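Local coordinates for protein bifunctional cytochrome P450/NADPH--P450 reductase (Deinococcus aerius, PDB 7F3H) that probably hydroxylates organic substrates at its heme iron, as a cytochrome P450 whose fused reductase part supplies electrons from NADPH, at residues F33-A36 with R37-E41. Sequence-based numbering, arbitrary orientation.
Sequences FQLA and RQIPE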
# COMPACT_ATOMS: atom_id res chain seq x y z
N PHE A 33 5.03 5.05 -17.36
CA PHE A 33 5.29 6.44 -17.00
C PHE A 33 6.07 7.19 -18.09
O PHE A 33 5.72 8.33 -18.45
CB PHE A 33 6.02 6.49 -15.67
CG PHE A 33 6.47 7.84 -15.29
CD1 PHE A 33 5.61 8.70 -14.61
CD2 PHE A 33 7.75 8.28 -15.59
CE1 PHE A 33 6.02 9.96 -14.23
CE2 PHE A 33 8.17 9.55 -15.23
CZ PHE A 33 7.29 10.39 -14.54
N GLN A 34 7.12 6.56 -18.65
CA GLN A 34 7.88 7.20 -19.73
C GLN A 34 6.99 7.43 -20.96
O GLN A 34 6.96 8.54 -21.52
CB GLN A 34 9.10 6.37 -20.13
CG GLN A 34 10.32 6.47 -19.22
CD GLN A 34 10.72 7.90 -18.79
OE1 GLN A 34 11.06 8.13 -17.63
NE2 GLN A 34 10.71 8.84 -19.74
N LEU A 35 6.26 6.39 -21.40
CA LEU A 35 5.26 6.61 -22.44
C LEU A 35 4.37 7.80 -22.13
O LEU A 35 4.16 8.66 -23.00
CB LEU A 35 4.35 5.43 -22.71
CG LEU A 35 4.80 4.37 -23.67
CD1 LEU A 35 3.72 3.27 -23.68
CD2 LEU A 35 4.88 5.11 -25.01
N ALA A 36 3.79 7.83 -20.93
CA ALA A 36 2.85 8.90 -20.60
C ALA A 36 3.52 10.25 -20.82
O ALA A 36 2.89 11.19 -21.33
CB ALA A 36 2.37 8.76 -19.16
N ARG A 37 4.82 10.34 -20.52
CA ARG A 37 5.52 11.61 -20.71
C ARG A 37 5.67 11.95 -22.18
O ARG A 37 5.80 13.13 -22.52
CB ARG A 37 6.91 11.54 -20.09
CG ARG A 37 6.95 11.80 -18.62
CD ARG A 37 6.62 13.27 -18.31
NE ARG A 37 7.14 13.63 -17.00
CZ ARG A 37 6.41 13.63 -15.89
NH1 ARG A 37 5.13 13.28 -15.94
NH2 ARG A 37 6.97 13.97 -14.73
N GLN A 38 5.57 10.95 -23.07
CA GLN A 38 5.57 11.26 -24.50
C GLN A 38 4.19 11.66 -24.99
O GLN A 38 4.09 12.37 -25.99
CB GLN A 38 6.02 10.07 -25.37
CG GLN A 38 7.25 9.32 -24.96
CD GLN A 38 8.43 10.22 -24.85
OE1 GLN A 38 8.68 11.04 -25.74
NE2 GLN A 38 9.16 10.10 -23.74
N ILE A 39 3.13 11.22 -24.33
CA ILE A 39 1.79 11.40 -24.89
C ILE A 39 1.00 12.43 -24.09
O ILE A 39 0.45 12.11 -23.02
CB ILE A 39 1.07 10.04 -24.97
CG1 ILE A 39 2.00 9.01 -25.64
CG2 ILE A 39 -0.28 10.14 -25.70
CD1 ILE A 39 1.37 7.67 -25.91
N PRO A 40 0.86 13.66 -24.60
CA PRO A 40 0.25 14.73 -23.79
C PRO A 40 -1.26 14.66 -23.69
O PRO A 40 -1.82 15.31 -22.80
CB PRO A 40 0.69 16.01 -24.51
CG PRO A 40 0.81 15.59 -25.94
CD PRO A 40 1.37 14.17 -25.89
N GLU A 41 -1.94 13.87 -24.54
CA GLU A 41 -3.40 13.72 -24.45
C GLU A 41 -3.86 13.12 -23.14
O GLU A 41 -5.07 13.09 -22.89
CB GLU A 41 -3.95 12.87 -25.58
CG GLU A 41 -3.83 13.49 -26.93
CD GLU A 41 -2.55 13.06 -27.61
OE1 GLU A 41 -1.56 12.82 -26.88
OE2 GLU A 41 -2.52 12.96 -28.85
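Phe33 and Arg37, one helical turn apart, meet through ring and guanidinium: Phe33 CZ stands over the centre of the guanidinium group, 3.6 Å from Arg37 CZ. The two planes are inclined by 55°, so the ring's far end is applied to the guanidinium face without a parallel stack. Phe33 holds CG opposite its backbone N (chi1 173°), while Arg37 chi1 (-83°) puts CG over one face of that ring and a bend at chi2 then turns the chain so that the guanidinium reaches the ring's CZ end. Arg37 NH2 also forms a salt bridge with Asp375, a second hold on the charged end, from outside the helix. With a leucine in place of Arg37, Asp375 would probably lose this cationic partner and the end of the Phe33 ring its flat neighbour.

This is the C-terminal end of helix 28-38 in the cytochrome P450 fold, leading towards strand 43-48 at the margin of the mixed sheet. Beyond the bond Arg37 N to Phe33 O (3.0 Å), the i to i+4 bonds weaken while i to i+3 bonds take over: Gln38 N reaches Leu35 O at 2.7 Å, and Ile39 N reaches Ala36 O at 3.0 Å, both donors lying well above the carbonyl planes. Ile39 then leaves helical phi/psi. The Gln38 side chain curls back so that NE2 lies 3.5 Å from Gln34 O in a weak bond. Leu35 CD2 and Ile39 CD1 make a loose apolar contact at 4.4 Å, and both side chains rest on Phe44.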